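Local coordinates for protein phytochromobilin synthase (Solanum lycopersicum, PDB 6KME) that probably reduces biliverdin IX alpha to phytochromobilin with electrons from ferredoxin, the step that supplies the phytochrome chromophore, and binds biliverdin as its substrate, at residues A[96-101]-A[115-120]; A[123-128]-A[179-184]. The protein carries 1 engineered substitution. All blocks are in the same frame, centred on the assembly; numbering follows the deposited sequence.

Interaction 1: residues A[96-101]-A[115-120]. With BLA (biliverdine IX alpha), chain B.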
loop_
_atom_site.group_PDB
_atom_site.type_symbol
_atom_site.label_atom_id
_atom_site.label_comp_id
_atom_site.label_asym_id
_atom_site.label_seq_id
_atom_site.Cartn_x
_atom_site.Cartn_y
_atom_site.Cartn_z
ATOM N N GLN A 96 -5.337 -7.854 -14.658
ATOM C CA GLN A 96 -4.063 -7.166 -14.492
ATOM C C GLN A 96 -3.998 -6.638 -13.065
ATOM O O GLN A 96 -4.937 -5.978 -12.605
ATOM C CB GLN A 96 -3.910 -6.012 -15.491
ATOM C CG GLN A 96 -4.194 -6.393 -16.935
ATOM C CD GLN A 96 -2.994 -7.024 -17.609
ATOM O OE1 GLN A 96 -1.853 -6.793 -17.209
ATOM N NE2 GLN A 96 -3.243 -7.829 -18.639
ATOM N N VAL A 97 -2.909 -6.935 -12.366
ATOM C CA VAL A 97 -2.755 -6.545 -10.970
ATOM C C VAL A 97 -1.398 -5.877 -10.781
ATOM O O VAL A 97 -0.390 -6.335 -11.329
ATOM C CB VAL A 97 -2.890 -7.751 -10.017
ATOM C CG1 VAL A 97 -2.712 -7.286 -8.586
ATOM C CG2 VAL A 97 -4.245 -8.461 -10.206
ATOM N N LEU A 98 -1.383 -4.796 -9.999
ATOM C CA LEU A 98 -0.159 -4.166 -9.523
ATOM C C LEU A 98 -0.243 -3.997 -8.011
ATOM O O LEU A 98 -1.216 -3.436 -7.496
ATOM C CB LEU A 98 0.075 -2.796 -10.193
ATOM C CG LEU A 98 1.329 -2.041 -9.694
ATOM C CD1 LEU A 98 2.603 -2.764 -10.125
ATOM C CD2 LEU A 98 1.349 -0.582 -10.182
ATOM N N ASP A 99 0.768 -4.497 -7.300
ATOM C CA ASP A 99 1.024 -4.139 -5.905
ATOM C C ASP A 99 2.449 -3.610 -5.851
ATOM O O ASP A 99 3.405 -4.383 -5.970
ATOM C CB ASP A 99 0.853 -5.326 -4.951
ATOM C CG ASP A 99 1.004 -4.926 -3.455
ATOM O OD1 ASP A 99 1.673 -3.909 -3.159
ATOM O OD2 ASP A 99 0.444 -5.625 -2.577
ATOM N N PHE A 100 2.574 -2.300 -5.648
ATOM C CA PHE A 100 3.838 -1.579 -5.631
ATOM C C PHE A 100 3.891 -0.784 -4.333
ATOM O O PHE A 100 2.958 -0.031 -4.037
ATOM C CB PHE A 100 3.920 -0.659 -6.862
ATOM C CG PHE A 100 5.211 0.083 -6.988
ATOM C CD1 PHE A 100 5.397 1.292 -6.337
ATOM C CD2 PHE A 100 6.239 -0.426 -7.770
ATOM C CE1 PHE A 100 6.607 1.982 -6.459
ATOM C CE2 PHE A 100 7.446 0.246 -7.881
ATOM C CZ PHE A 100 7.624 1.450 -7.227
ATOM N N ALA A 101 4.950 -0.971 -3.541
ATOM C CA ALA A 101 5.073 -0.283 -2.260
ATOM C C ALA A 101 6.524 0.091 -1.985
ATOM O O ALA A 101 7.459 -0.598 -2.407
ATOM C CB ALA A 101 4.559 -1.141 -1.089
ATOM N N ALA A 115 0.495 1.502 -3.904
ATOM C CA ALA A 115 -0.318 1.428 -5.122
ATOM C C ALA A 115 -0.804 -0.005 -5.275
ATOM O O ALA A 115 0.003 -0.924 -5.466
ATOM C CB ALA A 115 0.464 1.868 -6.358
ATOM N N ASN A 116 -2.120 -0.195 -5.177
ATOM C CA ASN A 116 -2.756 -1.511 -5.262
ATOM C C ASN A 116 -3.875 -1.420 -6.296
ATOM O O ASN A 116 -4.969 -0.914 -6.009
ATOM C CB ASN A 116 -3.283 -1.962 -3.904
ATOM C CG ASN A 116 -2.188 -2.489 -3.007
ATOM O OD1 ASN A 116 -1.466 -1.718 -2.379
ATOM N ND2 ASN A 116 -2.045 -3.802 -2.957
ATOM N N PHE A 117 -3.600 -1.902 -7.506
ATOM C CA PHE A 117 -4.535 -1.798 -8.623
ATOM C C PHE A 117 -5.029 -3.191 -8.983
ATOM O O PHE A 117 -4.227 -4.051 -9.365
ATOM C CB PHE A 117 -3.871 -1.168 -9.843
ATOM C CG PHE A 117 -3.271 0.197 -9.606
ATOM C CD1 PHE A 117 -3.559 0.935 -8.462
ATOM C CD2 PHE A 117 -2.438 0.748 -10.559
ATOM C CE1 PHE A 117 -3.001 2.194 -8.268
ATOM C CE2 PHE A 117 -1.875 2.018 -10.371
ATOM C CZ PHE A 117 -2.169 2.733 -9.224
ATOM N N PHE A 118 -6.335 -3.415 -8.885
ATOM C CA PHE A 118 -6.913 -4.682 -9.314
ATOM C C PHE A 118 -7.839 -4.438 -10.504
ATOM O O PHE A 118 -8.907 -3.826 -10.359
ATOM C CB PHE A 118 -7.656 -5.386 -8.183
ATOM C CG PHE A 118 -8.293 -6.664 -8.626
ATOM C CD1 PHE A 118 -7.518 -7.802 -8.840
ATOM C CD2 PHE A 118 -9.647 -6.721 -8.899
ATOM C CE1 PHE A 118 -8.105 -8.988 -9.285
ATOM C CE2 PHE A 118 -10.237 -7.898 -9.340
ATOM C CZ PHE A 118 -9.460 -9.033 -9.528
ATOM N N THR A 119 -7.451 -4.962 -11.665
ATOM C CA THR A 119 -8.136 -4.691 -12.920
ATOM C C THR A 119 -8.588 -5.986 -13.583
ATOM O O THR A 119 -7.873 -6.993 -13.569
ATOM C CB THR A 119 -7.209 -3.888 -13.851
ATOM O OG1 THR A 119 -6.910 -2.624 -13.232
ATOM C CG2 THR A 119 -7.850 -3.654 -15.201
ATOM N N THR A 120 -9.792 -5.963 -14.132
ATOM C CA THR A 120 -10.313 -7.016 -14.989
ATOM C C THR A 120 -10.694 -6.394 -16.328
ATOM O O THR A 120 -10.474 -5.202 -16.561
ATOM C CB THR A 120 -11.529 -7.681 -14.362
ATOM O OG1 THR A 120 -12.590 -6.720 -14.351
ATOM C CG2 THR A 120 -11.217 -8.134 -12.943
HETATM C CHA BLA B . -10.911 -4.761 -3.004
HETATM N NA BLA B . -8.846 -3.579 -1.974
HETATM C C1A BLA B . -10.235 -3.760 -2.082
HETATM C C2A BLA B . -10.872 -2.834 -1.144
HETATM C C3A BLA B . -9.801 -2.098 -0.470
HETATM C C4A BLA B . -8.557 -2.579 -1.000
HETATM C CMA BLA B . -9.903 -0.997 0.588
HETATM C CAA BLA B . -12.413 -2.762 -0.956
HETATM C CBA BLA B . -12.852 -3.882 -0.052
HETATM C CGA BLA B . -12.815 -3.429 1.453
HETATM O O1A BLA B . -13.432 -2.419 1.616
HETATM O O2A BLA B . -12.191 -4.171 2.155
HETATM C CHB BLA B . -7.130 -2.126 -0.662
HETATM N NB BLA B . -7.143 -1.840 1.751
HETATM C C1B BLA B . -6.438 -1.933 0.529
HETATM C C2B BLA B . -5.028 -1.310 0.914
HETATM C C3B BLA B . -4.933 -1.169 2.293
HETATM C C4B BLA B . -6.296 -1.563 2.867
HETATM C CMB BLA B . -3.939 -1.199 -0.138
HETATM O OB BLA B . -6.688 -1.690 4.015
HETATM C CAB BLA B . -3.953 -0.703 3.342
HETATM C CBB BLA B . -3.881 -0.649 4.692
HETATM N NC BLA B . -6.067 -6.271 -4.543
HETATM C C1C BLA B . -4.681 -6.007 -4.445
HETATM C C2C BLA B . -3.987 -7.204 -5.108
HETATM C C3C BLA B . -4.987 -8.072 -5.548
HETATM C C4C BLA B . -6.373 -7.484 -5.190
HETATM C CMC BLA B . -2.454 -7.229 -5.157
HETATM O OC BLA B . -4.342 -4.970 -3.898
HETATM C CAC BLA B . -4.770 -9.367 -6.248
HETATM C CBC BLA B . -3.811 -10.315 -6.169
HETATM C CHD BLA B . -7.683 -7.855 -5.339
HETATM N ND BLA B . -9.001 -6.062 -4.012
HETATM C C1D BLA B . -8.903 -7.156 -4.768
HETATM C C2D BLA B . -10.257 -7.761 -5.092
HETATM C C3D BLA B . -11.205 -6.957 -4.488
HETATM C C4D BLA B . -10.432 -5.820 -3.758
HETATM C CMD BLA B . -10.355 -9.018 -5.936
HETATM C CAD BLA B . -12.737 -7.019 -4.433
HETATM C CBD BLA B . -13.271 -8.149 -3.574
HETATM C CGD BLA B . -13.037 -7.976 -2.009
HETATM O O1D BLA B . -12.548 -8.980 -1.522
HETATM O O2D BLA B . -13.387 -6.888 -1.573
HETATM O O HOH W 1 1.054 -1.869 -1.585
#
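Asp99 and Asn116 form a non-hydrogen-bonded antiparallel pair whose side chains run alongside each other on the biliverdin face of the sheet. One water donates to both Asp99 OD1 and Asn116 OD1, at 2.6 Å from each. Asn116 ND2 gives a hydrogen bond to OC of biliverdin (2.7 Å, 150° at the hydrogen), while Asp99 OD2 lies 3.1 Å from Asn116 ND2, the carboxylate and amide planes 63° apart. Outside the pair, Arg85 forms a salt bridge with Asp99 OD1 and Arg235 a hydrogen bond with Asn116 OD1. The backbones are joined by three pairs of hydrogen bonds, Gln96 with Thr119, Leu98 with Phe117 and Phe100 with Ala115. Next to the bilin, Val97 turns two methyls to different neighbours: CG1, anti to the backbone N (chi1 180°), meets biliverdin CMC at 3.4 Å, and CG2 meets Phe118 CD1 at 3.6 Å. The Phe118 ring has biliverdin CMD over one face, near the rim. Behind the sheet, Leu98 CD2 touches Phe117 CD2 at 4.0 Å, under helices 34-47 and 188-211. Asn116 ND2 thus holds the lactam carbonyl, the water and Arg235 orient its amide, and Val97 packs on that ring, Phe118 on the next.

Interaction 2: residues A[123-128]-A[179-184]. With BLA (biliverdine IX alpha), chain B.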
loop_
_atom_site.group_PDB
_atom_site.type_symbol
_atom_site.label_atom_id
_atom_site.label_comp_id
_atom_site.label_asym_id
_atom_site.label_seq_id
_atom_site.Cartn_x
_atom_site.Cartn_y
_atom_site.Cartn_z
ATOM N N MET A 123 -13.546 -3.822 -15.023
ATOM C CA MET A 123 -13.657 -3.177 -13.728
ATOM C C MET A 123 -12.275 -2.907 -13.157
ATOM O O MET A 123 -11.322 -3.641 -13.419
ATOM C CB MET A 123 -14.492 -4.045 -12.757
ATOM C CG MET A 123 -14.721 -3.417 -11.378
ATOM S SD MET A 123 -15.398 -1.740 -11.445
ATOM C CE MET A 123 -16.889 -2.001 -12.418
ATOM N N ASN A 124 -12.179 -1.830 -12.378
ATOM C CA ASN A 124 -10.946 -1.424 -11.719
ATOM C C ASN A 124 -11.255 -1.080 -10.274
ATOM O O ASN A 124 -12.202 -0.337 -10.009
ATOM C CB ASN A 124 -10.313 -0.223 -12.421
ATOM C CG ASN A 124 -9.987 -0.512 -13.865
ATOM O OD1 ASN A 124 -8.863 -0.880 -14.198
ATOM N ND2 ASN A 124 -10.975 -0.367 -14.726
ATOM N N ILE A 125 -10.472 -1.643 -9.348
ATOM C CA ILE A 125 -10.609 -1.407 -7.910
ATOM C C ILE A 125 -9.231 -0.970 -7.431
ATOM O O ILE A 125 -8.263 -1.744 -7.511
ATOM C CB ILE A 125 -11.101 -2.647 -7.148
ATOM C CG1 ILE A 125 -12.421 -3.157 -7.732
ATOM C CG2 ILE A 125 -11.239 -2.346 -5.663
ATOM C CD1 ILE A 125 -12.962 -4.439 -7.086
ATOM N N ILE A 126 -9.132 0.275 -6.961
ATOM C CA ILE A 126 -7.874 1.020 -6.933
ATOM C C ILE A 126 -7.674 1.651 -5.558
ATOM O O ILE A 126 -8.559 2.358 -5.060
ATOM C CB ILE A 126 -7.860 2.126 -8.008
ATOM C CG1 ILE A 126 -8.180 1.570 -9.403
ATOM C CG2 ILE A 126 -6.541 2.900 -7.984
ATOM C CD1 ILE A 126 -7.102 0.650 -9.968
ATOM N N VAL A 127 -6.501 1.428 -4.962
ATOM C CA VAL A 127 -6.021 2.242 -3.847
ATOM C C VAL A 127 -4.644 2.795 -4.213
ATOM O O VAL A 127 -3.731 2.039 -4.576
ATOM C CB VAL A 127 -5.976 1.454 -2.519
ATOM C CG1 VAL A 127 -5.308 2.300 -1.421
ATOM C CG2 VAL A 127 -7.368 1.035 -2.073
ATOM N N LEU A 128 -4.505 4.121 -4.133
ATOM C CA LEU A 128 -3.245 4.817 -4.375
ATOM C C LEU A 128 -3.061 5.842 -3.264
ATOM O O LEU A 128 -3.927 6.705 -3.078
ATOM C CB LEU A 128 -3.260 5.500 -5.752
ATOM C CG LEU A 128 -2.064 6.402 -6.113
ATOM C CD1 LEU A 128 -0.768 5.579 -6.147
ATOM C CD2 LEU A 128 -2.321 7.086 -7.449
ATOM N N VAL A 179 -5.721 10.094 -0.083
ATOM C CA VAL A 179 -5.888 8.749 -0.629
ATOM C C VAL A 179 -6.811 8.783 -1.842
ATOM O O VAL A 179 -7.813 9.511 -1.878
ATOM C CB VAL A 179 -6.428 7.773 0.432
ATOM C CG1 VAL A 179 -7.837 8.209 0.934
ATOM C CG2 VAL A 179 -6.482 6.364 -0.129
ATOM N N ILE A 180 -6.435 8.031 -2.862
ATOM C CA ILE A 180 -7.315 7.733 -3.980
ATOM C C ILE A 180 -7.841 6.321 -3.755
ATOM O O ILE A 180 -7.102 5.340 -3.900
ATOM C CB ILE A 180 -6.592 7.857 -5.326
ATOM C CG1 ILE A 180 -6.173 9.308 -5.563
ATOM C CG2 ILE A 180 -7.486 7.333 -6.465
ATOM C CD1 ILE A 180 -5.226 9.471 -6.731
ATOM N N TRP A 181 -9.109 6.226 -3.368
ATOM C CA TRP A 181 -9.822 4.957 -3.248
ATOM C C TRP A 181 -10.964 5.070 -4.244
ATOM O O TRP A 181 -11.805 5.969 -4.120
ATOM C CB TRP A 181 -10.304 4.719 -1.810
ATOM C CG TRP A 181 -11.589 3.906 -1.692
ATOM C CD1 TRP A 181 -12.768 4.298 -1.110
ATOM C CD2 TRP A 181 -11.804 2.572 -2.178
ATOM N NE1 TRP A 181 -13.704 3.280 -1.199
ATOM C CE2 TRP A 181 -13.133 2.211 -1.847
ATOM C CE3 TRP A 181 -10.994 1.639 -2.848
ATOM C CZ2 TRP A 181 -13.677 0.965 -2.183
ATOM C CZ3 TRP A 181 -11.533 0.402 -3.177
ATOM C CH2 TRP A 181 -12.866 0.076 -2.845
ATOM N N THR A 182 -10.947 4.227 -5.279
ATOM C CA THR A 182 -11.860 4.429 -6.394
ATOM C C THR A 182 -12.167 3.096 -7.063
ATOM O O THR A 182 -11.394 2.135 -6.981
ATOM C CB THR A 182 -11.294 5.455 -7.412
ATOM O OG1 THR A 182 -12.303 5.835 -8.357
ATOM C CG2 THR A 182 -10.066 4.921 -8.180
ATOM N N ARG A 183 -13.336 3.054 -7.692
ATOM C CA ARG A 183 -13.766 1.988 -8.579
ATOM C C ARG A 183 -14.203 2.632 -9.884
ATOM O O ARG A 183 -14.893 3.657 -9.866
ATOM C CB ARG A 183 -14.958 1.190 -7.982
ATOM C CG ARG A 183 -14.743 0.582 -6.590
ATOM C CD ARG A 183 -16.077 -0.019 -6.066
ATOM N NE ARG A 183 -15.987 -0.569 -4.704
ATOM C CZ ARG A 183 -15.746 -1.845 -4.413
ATOM N NH1 ARG A 183 -15.554 -2.736 -5.384
ATOM N NH2 ARG A 183 -15.694 -2.239 -3.148
ATOM N N PHE A 184 -13.815 2.047 -11.017
ATOM C CA PHE A 184 -14.276 2.599 -12.284
ATOM C C PHE A 184 -14.202 1.531 -13.363
ATOM O O PHE A 184 -13.431 0.573 -13.257
ATOM C CB PHE A 184 -13.474 3.848 -12.694
ATOM C CG PHE A 184 -11.985 3.629 -12.808
ATOM C CD1 PHE A 184 -11.430 3.093 -13.964
ATOM C CD2 PHE A 184 -11.134 4.003 -11.768
ATOM C CE1 PHE A 184 -10.033 2.915 -14.073
ATOM C CE2 PHE A 184 -9.752 3.824 -11.870
ATOM C CZ PHE A 184 -9.204 3.278 -13.021
HETATM C CHA BLA B . -10.911 -4.761 -3.004
HETATM N NA BLA B . -8.846 -3.579 -1.974
HETATM C C1A BLA B . -10.235 -3.760 -2.082
HETATM C C2A BLA B . -10.872 -2.834 -1.144
HETATM C C3A BLA B . -9.801 -2.098 -0.470
HETATM C C4A BLA B . -8.557 -2.579 -1.000
HETATM C CMA BLA B . -9.903 -0.997 0.588
HETATM C CAA BLA B . -12.413 -2.762 -0.956
HETATM C CBA BLA B . -12.852 -3.882 -0.052
HETATM C CGA BLA B . -12.815 -3.429 1.453
HETATM O O1A BLA B . -13.432 -2.419 1.616
HETATM O O2A BLA B . -12.191 -4.171 2.155
HETATM C CHB BLA B . -7.130 -2.126 -0.662
HETATM N NB BLA B . -7.143 -1.840 1.751
HETATM C C1B BLA B . -6.438 -1.933 0.529
HETATM C C2B BLA B . -5.028 -1.310 0.914
HETATM C C3B BLA B . -4.933 -1.169 2.293
HETATM C C4B BLA B . -6.296 -1.563 2.867
HETATM C CMB BLA B . -3.939 -1.199 -0.138
HETATM O OB BLA B . -6.688 -1.690 4.015
HETATM C CAB BLA B . -3.953 -0.703 3.342
HETATM C CBB BLA B . -3.881 -0.649 4.692
HETATM N NC BLA B . -6.067 -6.271 -4.543
HETATM C C1C BLA B . -4.681 -6.007 -4.445
HETATM C C2C BLA B . -3.987 -7.204 -5.108
HETATM C C3C BLA B . -4.987 -8.072 -5.548
HETATM C C4C BLA B . -6.373 -7.484 -5.190
HETATM C CMC BLA B . -2.454 -7.229 -5.157
HETATM O OC BLA B . -4.342 -4.970 -3.898
HETATM C CAC BLA B . -4.770 -9.367 -6.248
HETATM C CBC BLA B . -3.811 -10.315 -6.169
HETATM C CHD BLA B . -7.683 -7.855 -5.339
HETATM N ND BLA B . -9.001 -6.062 -4.012
HETATM C C1D BLA B . -8.903 -7.156 -4.768
HETATM C C2D BLA B . -10.257 -7.761 -5.092
HETATM C C3D BLA B . -11.205 -6.957 -4.488
HETATM C C4D BLA B . -10.432 -5.820 -3.758
HETATM C CMD BLA B . -10.355 -9.018 -5.936
HETATM C CAD BLA B . -12.737 -7.019 -4.433
HETATM C CBD BLA B . -13.271 -8.149 -3.574
HETATM C CGD BLA B . -13.037 -7.976 -2.009
HETATM O O1D BLA B . -12.548 -8.980 -1.522
HETATM O O2D BLA B . -13.387 -6.888 -1.573
#
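Asn124 and Phe184 make the close-packed end of this antiparallel pair on the side away from biliverdin. Asn124 CB sits over one face of the Phe184 ring, a CH-pi contact 3.7 Å from the centroid and 18° off its normal, and the amide and ring planes are only 18° apart. With Phe184 CG placed between its backbone N and carbonyl carbon (chi1 57°), the ring folds back across the neighbouring strand, where CE2 reaches Ile126 CG1 at 3.7 Å. Asn124 ND2 donates to Phe184 O (3.0 Å), which lies in the amide plane; the bond from Asn124 N to the same oxygen is weak. The amide oxygen is taken by Thr119 and His191. Replacing Asn124 by an alanine removes the amide, which would probably leave Phe184 O with only the weak backbone bond from this strand, and Thr119 and His191 without their shared acceptor. The contact loosens toward the margin at Arg183 and Met123, both partly exposed. Arg183 extends alongside Ile125, NH1 3.5 Å from Ile125 CD1. Packing on the ligand is tight: the Trp181 ring edge meets Ile125, CZ3 to CG2 3.7 Å, while Trp181 CH2 approaches biliverdin CAA at 3.4 Å and Val127 CG2 reaches its CHB at 3.5 Å. This strand pair lies at one margin of the central antiparallel sheet of a ferredoxin-dependent bilin reductase, 180-185 outermost, between biliverdin and helix 188-211.

Interaction 1 and interaction 2 are two pairings of one antiparallel sheet, separated by the pairing of strands 112-119 and 123-131, their centres about 10 Å apart. That middle pairing joins them directly: Asn116 N lies 2.8 Å from Val127 O, a probable hydrogen bond. On the face away from the ligand, Phe117 CD1 packs on Ile126 CG2 at 3.6 Å, and a probable bond of 2.8 Å links Thr119 OG1 to Asn124 OD1. The opposite face is a shared floor for biliverdin: interaction 1 meets the OC ring, CHD and CMD, while interaction 2 meets CHA, CHB and CAA; Asn116 and Val127 both approach CMB. Thr168, Ser171 and Arg292 add hydrogen bonds to it from outside both.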